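Local atomic coordinates of BIFUNCTIONAL PROTEIN Proline utilization A (PutA) (Corynebacterium freiburgense, PDB entry 5UX5), a protein that probably oxidises proline to glutamate in two steps, pairing an FAD-dependent proline dehydrogenase with an NAD-dependent aldehyde dehydrogenase in one chain. Residues Q277-A282 and P340-V345; K292-L297 and N344-I349. One frame throughout, in Å; residues are numbered along the deposited sequence.

Contact 1 of 2, residues Q277-A282 and P340-V345; sequences QLADFA and PEHENV
Val345 lays its CG2 methyl against Ala282 of helix 271-287, with CG2 and Ala282 CB 3.5 Å apart. The same methyl also meets the helix one turn earlier, 3.9 Å from Ala279 CA. It points there because CG2 lies anti to the carbonyl carbon, while CG1 is anti to the backbone N (chi1 -165°) and turned to Ile293 and Ile295 of the next strand. Ala279 and Ala282 both aim their methyls at the 340-345 loop. Their small size probably lets the loop come close, and the CA atoms of Ala282 and Asn344 are 5.7 Å apart. Ala279 CB obliquely touches the ND1 and CE1 side of the His342 ring, 3.6 Å from His342 ND1. Glu341 CG lies above one face of that ring, toward the rim, and Tyr336 meets the ring with its plane nearly parallel. Asn344 CB is 3.9 Å from Ala282 CB and 3.8 Å from Ala282 O. A type I turn from His342 to Val345, closed by the hydrogen bond from Val345 N to His342 O (3.0 Å), brings the side chains of His342, Asn344 and Val345 to the helix. The loop leads into strand 345-350, so the contact seats a helix of the proline dehydrogenase barrel against the start of a strand. The chemistry is mainly methyl packing, so the fit across the contact depends on shape rather than on polar pairing.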
ATOM      1  N   GLN A 277     -10.184 -30.961  -3.743  1.00 40.37           N
ATOM      2  CA  GLN A 277      -9.783 -31.250  -2.380  1.00 39.46           C
ATOM      3  C   GLN A 277     -10.995 -31.327  -1.466  1.00 39.11           C
ATOM      4  O   GLN A 277     -11.064 -32.203  -0.594  1.00 39.60           O
ATOM      5  CB  GLN A 277      -8.796 -30.200  -1.898  1.00 33.08           C
ATOM      6  CG  GLN A 277      -8.075 -30.553  -0.624  1.00 38.84           C
ATOM      7  CD  GLN A 277      -8.978 -30.301   0.579  1.00 48.74           C
ATOM      8  OE1 GLN A 277      -9.913 -29.505   0.488  1.00 54.11           O
ATOM      9  NE2 GLN A 277      -8.686 -30.939   1.710  1.00 43.23           N
ATOM     10  N   LEU A 278     -11.967 -30.429  -1.658  1.00 33.11           N
ATOM     11  CA  LEU A 278     -13.181 -30.495  -0.854  1.00 38.32           C
ATOM     12  C   LEU A 278     -13.996 -31.750  -1.153  1.00 40.89           C
ATOM     13  O   LEU A 278     -14.585 -32.331  -0.233  1.00 41.14           O
ATOM     14  CB  LEU A 278     -14.021 -29.236  -1.074  1.00 43.00           C
ATOM     15  CG  LEU A 278     -13.568 -28.001  -0.287  1.00 41.53           C
ATOM     16  CD1 LEU A 278     -13.854 -26.726  -1.033  1.00 43.13           C
ATOM     17  CD2 LEU A 278     -14.311 -27.996   1.003  1.00 46.91           C
ATOM     18  N   ALA A 279     -13.986 -32.228  -2.401  1.00 45.90           N
ATOM     19  CA  ALA A 279     -14.725 -33.445  -2.720  1.00 35.26           C
ATOM     20  C   ALA A 279     -14.087 -34.644  -2.044  1.00 45.47           C
ATOM     21  O   ALA A 279     -14.795 -35.520  -1.529  1.00 49.68           O
ATOM     22  CB  ALA A 279     -14.794 -33.663  -4.231  1.00 35.38           C
ATOM     23  N   ASP A 280     -12.749 -34.688  -2.001  1.00 40.86           N
ATOM     24  CA  ASP A 280     -12.103 -35.762  -1.256  1.00 41.35           C
ATOM     25  C   ASP A 280     -12.405 -35.623   0.225  1.00 48.72           C
ATOM     26  O   ASP A 280     -12.755 -36.615   0.879  1.00 52.76           O
ATOM     27  CB  ASP A 280     -10.582 -35.789  -1.493  1.00 38.63           C
ATOM     28  CG  ASP A 280     -10.198 -36.075  -2.964  1.00 58.18           C
ATOM     29  OD1 ASP A 280     -11.005 -36.680  -3.732  1.00 67.87           O
ATOM     30  OD2 ASP A 280      -9.050 -35.728  -3.337  1.00 62.17           O
ATOM     31  N   PHE A 281     -12.358 -34.381   0.746  1.00 46.52           N
ATOM     32  CA  PHE A 281     -12.660 -34.129   2.156  1.00 43.24           C
ATOM     33  C   PHE A 281     -14.034 -34.682   2.531  1.00 43.44           C
ATOM     34  O   PHE A 281     -14.210 -35.294   3.593  1.00 38.22           O
ATOM     35  CB  PHE A 281     -12.594 -32.625   2.458  1.00 35.67           C
ATOM     36  CG  PHE A 281     -13.104 -32.284   3.807  1.00 35.80           C
ATOM     37  CD1 PHE A 281     -12.322 -32.518   4.925  1.00 39.17           C
ATOM     38  CD2 PHE A 281     -14.383 -31.808   3.979  1.00 35.43           C
ATOM     39  CE1 PHE A 281     -12.797 -32.256   6.197  1.00 41.79           C
ATOM     40  CE2 PHE A 281     -14.860 -31.533   5.247  1.00 38.46           C
ATOM     41  CZ  PHE A 281     -14.066 -31.759   6.357  1.00 36.40           C
ATOM     42  N   ALA A 282     -15.025 -34.464   1.671  1.00 43.61           N
ATOM     43  CA  ALA A 282     -16.356 -34.993   1.922  1.00 41.07           C
ATOM     44  C   ALA A 282     -16.368 -36.518   1.961  1.00 42.07           C
ATOM     45  O   ALA A 282     -17.189 -37.111   2.668  1.00 51.08           O
ATOM     46  CB  ALA A 282     -17.319 -34.479   0.852  1.00 37.64           C
ATOM     47  N   PRO A 340     -22.557 -39.337  -9.102  1.00 51.34           N
ATOM     48  CA  PRO A 340     -22.767 -40.197  -7.930  1.00 51.69           C
ATOM     49  C   PRO A 340     -21.495 -40.394  -7.128  1.00 50.67           C
ATOM     50  O   PRO A 340     -21.566 -40.528  -5.902  1.00 41.71           O
ATOM     51  CB  PRO A 340     -23.293 -41.508  -8.538  1.00 43.15           C
ATOM     52  CG  PRO A 340     -23.822 -41.125  -9.858  1.00 43.14           C
ATOM     53  CD  PRO A 340     -22.974 -39.982 -10.350  1.00 45.28           C
ATOM     54  N   GLU A 341     -20.331 -40.346  -7.775  1.00 50.49           N
ATOM     55  CA  GLU A 341     -19.069 -40.446  -7.048  1.00 53.02           C
ATOM     56  C   GLU A 341     -19.002 -39.440  -5.895  1.00 49.49           C
ATOM     57  O   GLU A 341     -18.396 -39.722  -4.852  1.00 45.01           O
ATOM     58  CB  GLU A 341     -17.893 -40.235  -8.014  1.00 51.64           C
ATOM     59  CG  GLU A 341     -16.544 -40.233  -7.320  1.00 53.82           C
ATOM     60  CD  GLU A 341     -15.357 -40.090  -8.259  1.00 55.26           C
ATOM     61  OE1 GLU A 341     -14.212 -40.113  -7.745  1.00 45.86           O
ATOM     62  OE2 GLU A 341     -15.559 -39.965  -9.493  1.00 58.47           O
ATOM     63  N   HIS A 342     -19.608 -38.267  -6.063  1.00 43.04           N
ATOM     64  CA  HIS A 342     -19.560 -37.208  -5.062  1.00 47.44           C
ATOM     65  C   HIS A 342     -20.924 -36.959  -4.421  1.00 47.74           C
ATOM     66  O   HIS A 342     -21.323 -35.814  -4.214  1.00 45.46           O
ATOM     67  CB  HIS A 342     -19.001 -35.917  -5.672  1.00 42.68           C
ATOM     68  CG  HIS A 342     -17.661 -36.081  -6.321  1.00 41.72           C
ATOM     69  ND1 HIS A 342     -16.553 -36.534  -5.635  1.00 48.46           N
ATOM     70  CD2 HIS A 342     -17.248 -35.849  -7.591  1.00 38.77           C
ATOM     71  CE1 HIS A 342     -15.515 -36.578  -6.457  1.00 53.15           C
ATOM     72  NE2 HIS A 342     -15.910 -36.168  -7.650  1.00 37.78           N
ATOM     73  N   GLU A 343     -21.639 -38.029  -4.069  1.00 52.87           N
ATOM     74  CA  GLU A 343     -22.918 -37.891  -3.368  1.00 54.19           C
ATOM     75  C   GLU A 343     -22.800 -37.076  -2.078  1.00 50.52           C
ATOM     76  O   GLU A 343     -23.791 -36.484  -1.639  1.00 56.93           O
ATOM     77  CB  GLU A 343     -23.510 -39.276  -3.053  1.00 54.74           C
ATOM     78  N   ASN A 344     -21.612 -36.985  -1.485  1.00 42.15           N
ATOM     79  CA  ASN A 344     -21.484 -36.291  -0.216  1.00 42.73           C
ATOM     80  C   ASN A 344     -21.298 -34.789  -0.359  1.00 53.04           C
ATOM     81  O   ASN A 344     -21.312 -34.079   0.652  1.00 54.68           O
ATOM     82  CB  ASN A 344     -20.333 -36.893   0.572  1.00 38.73           C
ATOM     83  CG  ASN A 344     -20.676 -38.266   1.082  1.00 42.75           C
ATOM     84  OD1 ASN A 344     -21.731 -38.440   1.679  1.00 40.81           O
ATOM     85  ND2 ASN A 344     -19.817 -39.254   0.833  1.00 42.46           N
ATOM     86  N   VAL A 345     -21.206 -34.281  -1.582  1.00 52.91           N
ATOM     87  CA  VAL A 345     -21.076 -32.855  -1.853  1.00 43.29           C
ATOM     88  C   VAL A 345     -22.353 -32.425  -2.564  1.00 40.05           C
ATOM     89  O   VAL A 345     -22.507 -32.651  -3.771  1.00 44.60           O
ATOM     90  CB  VAL A 345     -19.831 -32.535  -2.694  1.00 44.73           C
ATOM     91  CG1 VAL A 345     -19.533 -31.039  -2.636  1.00 39.97           C
ATOM     92  CG2 VAL A 345     -18.634 -33.326  -2.207  1.00 35.33           C
TER

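Contact 2 of 2, residues K292-L297 and N344-I349; sequences KIKIRL and NVRVGI. With FAD (flavin-adenine dinucleotide), chain E.
Ile293 and Val345 stand side by side at the start of two neighbouring parallel strands of the proline dehydrogenase TIM barrel, with Ile293 CG1 and Val345 CG1 4.0 Å apart. Five backbone hydrogen bonds join the strands. The first runs from Ile293 N to Asn344 O and the last from Leu297 N to Gly348 O. Ile295 reaches back across Val345, and its CD1 comes within 3.6 Å of Val345 CG1. These side chains, with Val347, Leu297 and Ile349, face the surrounding helices. Lys294, Arg346 and Arg296 project from the other face of the sheet. Lys294 is fully extended, and its CE lies 3.5 Å from Gly348 N, where glycine has no side chain. Arg346 is bent at chi3 (60°), which folds its guanidinium back toward Lys294, with NH1 3.9 Å from Lys294 CD. The Lys294 NZ and Arg346 NH1 charges are 4.6 Å apart, but Asp374 forms salt bridges to both and Glu376 forms another with Lys294. The acids probably offset the like charges. The extended Lys292 chain runs out across the side chain of Arg346, with Lys292 CD 4.0 Å from Arg346 CG. Arg296 extends from the sheet with CG anti to the backbone N (chi1 -176°), then bends at chi3. The bend carries the guanidinium to the flavin. There it is held by Glu376, salt-bridged to NE, and NH2 is hydrogen-bonded to Tyr185 OH. Arg296 NH1 makes a weak hydrogen bond to FAD N5 at 3.1 Å.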
ATOM      1  N   LYS A 292     -22.957 -34.622   5.027  1.00 40.44           N
ATOM      2  CA  LYS A 292     -22.528 -34.042   3.770  1.00 41.98           C
ATOM      3  C   LYS A 292     -22.054 -32.608   3.950  1.00 42.82           C
ATOM      4  O   LYS A 292     -22.255 -31.992   4.995  1.00 44.84           O
ATOM      5  CB  LYS A 292     -23.652 -34.079   2.737  1.00 42.44           C
ATOM      6  CG  LYS A 292     -24.171 -35.454   2.424  1.00 44.06           C
ATOM      7  CD  LYS A 292     -25.461 -35.342   1.684  1.00 47.29           C
ATOM      8  CE  LYS A 292     -26.274 -36.603   1.762  1.00 51.86           C
ATOM      9  NZ  LYS A 292     -27.496 -36.422   0.944  1.00 57.79           N
ATOM     10  N   ILE A 293     -21.342 -32.112   2.938  1.00 38.19           N
ATOM     11  CA  ILE A 293     -21.062 -30.694   2.802  1.00 35.41           C
ATOM     12  C   ILE A 293     -21.843 -30.187   1.600  1.00 43.27           C
ATOM     13  O   ILE A 293     -22.407 -30.966   0.828  1.00 55.36           O
ATOM     14  CB  ILE A 293     -19.561 -30.403   2.658  1.00 34.31           C
ATOM     15  CG1 ILE A 293     -19.013 -31.013   1.379  1.00 38.69           C
ATOM     16  CG2 ILE A 293     -18.815 -30.965   3.809  1.00 35.30           C
ATOM     17  CD1 ILE A 293     -17.571 -30.624   1.107  1.00 33.81           C
ATOM     18  N   LYS A 294     -21.900 -28.864   1.459  1.00 33.48           N
ATOM     19  CA  LYS A 294     -22.517 -28.228   0.298  1.00 34.98           C
ATOM     20  C   LYS A 294     -21.610 -27.125  -0.202  1.00 43.52           C
ATOM     21  O   LYS A 294     -21.130 -26.310   0.586  1.00 44.36           O
ATOM     22  CB  LYS A 294     -23.890 -27.630   0.596  1.00 33.16           C
ATOM     23  CG  LYS A 294     -24.541 -26.969  -0.604  1.00 32.84           C
ATOM     24  CD  LYS A 294     -25.938 -26.457  -0.289  1.00 33.16           C
ATOM     25  CE  LYS A 294     -26.568 -25.722  -1.467  1.00 32.94           C
ATOM     26  NZ  LYS A 294     -27.747 -24.911  -1.089  1.00 39.54           N
ATOM     27  N   ILE A 295     -21.380 -27.098  -1.505  1.00 43.97           N
ATOM     28  CA  ILE A 295     -20.617 -26.037  -2.137  1.00 31.91           C
ATOM     29  C   ILE A 295     -21.587 -25.160  -2.905  1.00 30.82           C
ATOM     30  O   ILE A 295     -22.416 -25.658  -3.671  1.00 31.26           O
ATOM     31  CB  ILE A 295     -19.504 -26.628  -3.014  1.00 31.01           C
ATOM     32  CG1 ILE A 295     -18.481 -27.243  -2.050  1.00 31.24           C
ATOM     33  CG2 ILE A 295     -18.872 -25.562  -3.909  1.00 30.27           C
ATOM     34  CD1 ILE A 295     -17.490 -28.131  -2.621  1.00 31.56           C
ATOM     35  N   ARG A 296     -21.552 -23.867  -2.626  1.00 30.26           N
ATOM     36  CA  ARG A 296     -22.262 -22.897  -3.450  1.00 34.14           C
ATOM     37  C   ARG A 296     -21.304 -22.443  -4.548  1.00 42.25           C
ATOM     38  O   ARG A 296     -20.251 -21.854  -4.261  1.00 46.06           O
ATOM     39  CB  ARG A 296     -22.747 -21.699  -2.629  1.00 29.87           C
ATOM     40  CG  ARG A 296     -23.571 -20.729  -3.477  1.00 40.25           C
ATOM     41  CD  ARG A 296     -23.680 -19.335  -2.897  1.00 37.38           C
ATOM     42  NE  ARG A 296     -24.363 -19.324  -1.619  1.00 42.48           N
ATOM     43  CZ  ARG A 296     -24.231 -18.347  -0.741  1.00 47.32           C
ATOM     44  NH1 ARG A 296     -23.425 -17.338  -1.032  1.00 48.06           N
ATOM     45  NH2 ARG A 296     -24.874 -18.392   0.420  1.00 50.36           N
ATOM     46  N   LEU A 297     -21.649 -22.741  -5.791  1.00 35.63           N
ATOM     47  CA  LEU A 297     -20.857 -22.322  -6.936  1.00 32.37           C
ATOM     48  C   LEU A 297     -21.303 -20.940  -7.373  1.00 29.15           C
ATOM     49  O   LEU A 297     -22.463 -20.768  -7.755  1.00 30.05           O
ATOM     50  CB  LEU A 297     -21.044 -23.294  -8.089  1.00 43.77           C
ATOM     51  CG  LEU A 297     -20.138 -24.498  -8.074  1.00 46.28           C
ATOM     52  CD1 LEU A 297     -20.128 -25.065  -9.474  1.00 52.17           C
ATOM     53  CD2 LEU A 297     -18.795 -24.062  -7.630  1.00 44.68           C
ATOM     54  N   ASN A 344     -21.612 -36.985  -1.485  1.00 42.15           N
ATOM     55  CA  ASN A 344     -21.484 -36.291  -0.216  1.00 42.73           C
ATOM     56  C   ASN A 344     -21.298 -34.789  -0.359  1.00 53.04           C
ATOM     57  O   ASN A 344     -21.312 -34.079   0.652  1.00 54.68           O
ATOM     58  CB  ASN A 344     -20.333 -36.893   0.572  1.00 38.73           C
ATOM     59  CG  ASN A 344     -20.676 -38.266   1.082  1.00 42.75           C
ATOM     60  OD1 ASN A 344     -21.731 -38.440   1.679  1.00 40.81           O
ATOM     61  ND2 ASN A 344     -19.817 -39.254   0.833  1.00 42.46           N
ATOM     62  N   VAL A 345     -21.206 -34.281  -1.582  1.00 52.91           N
ATOM     63  CA  VAL A 345     -21.076 -32.855  -1.853  1.00 43.29           C
ATOM     64  C   VAL A 345     -22.353 -32.425  -2.564  1.00 40.05           C
ATOM     65  O   VAL A 345     -22.507 -32.651  -3.771  1.00 44.60           O
ATOM     66  CB  VAL A 345     -19.831 -32.535  -2.694  1.00 44.73           C
ATOM     67  CG1 VAL A 345     -19.533 -31.039  -2.636  1.00 39.97           C
ATOM     68  CG2 VAL A 345     -18.634 -33.326  -2.207  1.00 35.33           C
ATOM     69  N   ARG A 346     -23.284 -31.831  -1.823  1.00 35.02           N
ATOM     70  CA  ARG A 346     -24.398 -31.144  -2.456  1.00 34.81           C
ATOM     71  C   ARG A 346     -23.893 -29.846  -3.073  1.00 40.06           C
ATOM     72  O   ARG A 346     -22.810 -29.348  -2.735  1.00 33.32           O
ATOM     73  CB  ARG A 346     -25.500 -30.852  -1.453  1.00 38.87           C
ATOM     74  CG  ARG A 346     -25.937 -32.071  -0.611  1.00 47.50           C
ATOM     75  CD  ARG A 346     -27.305 -31.871   0.005  1.00 38.92           C
ATOM     76  NE  ARG A 346     -28.297 -31.659  -1.043  1.00 42.16           N
ATOM     77  CZ  ARG A 346     -28.864 -30.482  -1.297  1.00 42.87           C
ATOM     78  NH1 ARG A 346     -28.538 -29.410  -0.571  1.00 43.60           N
ATOM     79  NH2 ARG A 346     -29.752 -30.372  -2.275  1.00 44.39           N
ATOM     80  N   VAL A 347     -24.678 -29.305  -4.005  1.00 36.60           N
ATOM     81  CA  VAL A 347     -24.243 -28.199  -4.851  1.00 33.07           C
ATOM     82  C   VAL A 347     -25.333 -27.147  -4.954  1.00 40.55           C
ATOM     83  O   VAL A 347     -26.436 -27.431  -5.437  1.00 44.56           O
ATOM     84  CB  VAL A 347     -23.884 -28.676  -6.263  1.00 33.29           C
ATOM     85  CG1 VAL A 347     -23.222 -27.588  -6.998  1.00 32.59           C
ATOM     86  CG2 VAL A 347     -23.001 -29.871  -6.191  1.00 50.26           C
ATOM     87  N   GLY A 348     -24.997 -25.914  -4.590  1.00 42.08           N
ATOM     88  CA  GLY A 348     -25.843 -24.792  -4.939  1.00 42.16           C
ATOM     89  C   GLY A 348     -25.268 -24.044  -6.135  1.00 43.61           C
ATOM     90  O   GLY A 348     -24.199 -23.430  -6.029  1.00 48.79           O
ATOM     91  N   ILE A 349     -25.942 -24.116  -7.282  1.00 39.68           N
ATOM     92  CA  ILE A 349     -25.577 -23.303  -8.437  1.00 43.35           C
ATOM     93  C   ILE A 349     -26.161 -21.912  -8.217  1.00 42.51           C
ATOM     94  O   ILE A 349     -27.381 -21.740  -8.139  1.00 43.33           O
ATOM     95  CB  ILE A 349     -26.075 -23.922  -9.760  1.00 39.02           C
ATOM     96  CG1 ILE A 349     -25.023 -24.811 -10.433  1.00 32.59           C
ATOM     97  CG2 ILE A 349     -26.433 -22.853 -10.758  1.00 38.01           C
ATOM     98  CD1 ILE A 349     -24.755 -26.074  -9.747  1.00 33.54           C
TER
HETATM   99  PA  FAD E2001     -23.077 -13.705 -15.835  1.00 64.45           P
HETATM  100  O1A FAD E2001     -23.294 -12.442 -16.737  1.00 58.91           O
HETATM  101  O2A FAD E2001     -23.099 -15.026 -16.446  1.00 59.45           O
HETATM  102  O5B FAD E2001     -21.801 -13.817 -15.090  1.00 59.82           O
HETATM  103  C5B FAD E2001     -21.120 -12.645 -14.682  1.00 44.13           C
HETATM  104  C4B FAD E2001     -19.820 -13.051 -14.015  1.00 41.63           C
HETATM  105  O4B FAD E2001     -18.836 -13.335 -14.967  1.00 46.73           O
HETATM  106  C3B FAD E2001     -19.242 -11.980 -13.146  1.00 45.35           C
HETATM  107  O3B FAD E2001     -19.789 -11.871 -11.880  1.00 46.82           O
HETATM  108  C2B FAD E2001     -17.804 -12.352 -13.105  1.00 40.37           C
HETATM  109  O2B FAD E2001     -17.528 -13.209 -12.058  1.00 35.18           O
HETATM  110  C1B FAD E2001     -17.578 -12.944 -14.466  1.00 42.76           C
HETATM  111  N9A FAD E2001     -16.945 -12.016 -15.392  1.00 38.43           N
HETATM  112  C8A FAD E2001     -17.576 -11.023 -16.128  1.00 31.71           C
HETATM  113  N7A FAD E2001     -16.663 -10.350 -16.855  1.00 38.21           N
HETATM  114  C5A FAD E2001     -15.388 -10.869 -16.655  1.00 36.04           C
HETATM  115  C6A FAD E2001     -14.105 -10.576 -17.157  1.00 34.94           C
HETATM  116  N6A FAD E2001     -13.836  -9.503 -18.100  1.00 30.96           N
HETATM  117  N1A FAD E2001     -13.064 -11.312 -16.736  1.00 42.12           N
HETATM  118  C2A FAD E2001     -13.245 -12.323 -15.830  1.00 41.07           C
HETATM  119  N3A FAD E2001     -14.481 -12.632 -15.324  1.00 32.02           N
HETATM  120  C4A FAD E2001     -15.558 -11.937 -15.709  1.00 36.39           C
HETATM  121  N1  FAD E2001     -20.199 -13.752  -5.358  1.00 37.09           N
HETATM  122  C2  FAD E2001     -19.044 -14.003  -4.532  1.00 35.70           C
HETATM  123  O2  FAD E2001     -17.816 -13.576  -4.976  1.00 33.10           O
HETATM  124  N3  FAD E2001     -19.206 -14.611  -3.281  1.00 36.26           N
HETATM  125  C4  FAD E2001     -20.458 -15.027  -2.825  1.00 36.30           C
HETATM  126  O4  FAD E2001     -20.589 -15.639  -1.590  1.00 40.58           O
HETATM  127  C4X FAD E2001     -21.642 -14.920  -3.737  1.00 32.59           C
HETATM  128  N5  FAD E2001     -22.881 -15.466  -3.419  1.00 34.77           N
HETATM  129  C5X FAD E2001     -23.953 -15.390  -4.319  1.00 37.46           C
HETATM  130  C6  FAD E2001     -25.211 -15.936  -4.001  1.00 31.71           C
HETATM  131  C7  FAD E2001     -26.252 -15.834  -4.916  1.00 33.77           C
HETATM  132  C7M FAD E2001     -27.607 -16.398  -4.603  1.00 31.57           C
HETATM  133  C8  FAD E2001     -26.068 -15.228  -6.133  1.00 42.84           C
HETATM  134  C8M FAD E2001     -27.192 -15.126  -7.113  1.00 47.92           C
HETATM  135  C9  FAD E2001     -24.831 -14.687  -6.452  1.00 45.73           C
HETATM  136  C9A FAD E2001     -23.786 -14.770  -5.552  1.00 41.08           C
HETATM  137  N10 FAD E2001     -22.526 -14.217  -5.924  1.00 42.51           N
HETATM  138  C10 FAD E2001     -21.439 -14.282  -5.025  1.00 38.29           C
HETATM  139  C1' FAD E2001     -22.382 -13.521  -7.216  1.00 46.03           C
HETATM  140  C2' FAD E2001     -21.785 -14.306  -8.353  1.00 46.73           C
HETATM  141  O2' FAD E2001     -20.455 -14.551  -8.070  1.00 36.24           O
HETATM  142  C3' FAD E2001     -21.980 -13.472  -9.638  1.00 50.06           C
HETATM  143  O3' FAD E2001     -21.261 -12.309  -9.499  1.00 51.66           O
HETATM  144  C4' FAD E2001     -23.409 -13.082 -10.035  1.00 49.94           C
HETATM  145  O4' FAD E2001     -24.371 -13.951  -9.555  1.00 49.60           O
HETATM  146  C5' FAD E2001     -23.582 -12.818 -11.548  1.00 43.68           C
HETATM  147  O5' FAD E2001     -23.028 -13.796 -12.420  1.00 41.93           O
HETATM  148  P   FAD E2001     -23.903 -14.764 -13.381  1.00 49.06           P
HETATM  149  O1P FAD E2001     -23.597 -16.309 -13.347  1.00 49.22           O
HETATM  150  O2P FAD E2001     -25.340 -14.252 -12.978  1.00 47.93           O
HETATM  151  O3P FAD E2001     -24.091 -14.000 -14.798  1.00 56.94           O

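How the contacts relate
Contact 1 and contact 2 have centres about 9 Å apart and share Asn344 and Val345. Helix 271-287 and strand 293-298 follow each other in the chain, and both meet the start of strand 345-350. Their side chains form one apolar layer between helix and sheet: Ala282 CB lies 3.9 Å from Ile293 CD1, and Leu278 CB lies 4.0 Å from Ile295 CD1. Contact 1 therefore packs against the helix-facing side of contact 2. The flavin lies toward the C-terminal end of strand 293-298, away from the shared residues Asn344 and Val345. It is reached by Arg296, which contact 2 holds, while in contact 1 the closest approach to the flavin is 13.0 Å, from Leu278 CD1 to FAD O4.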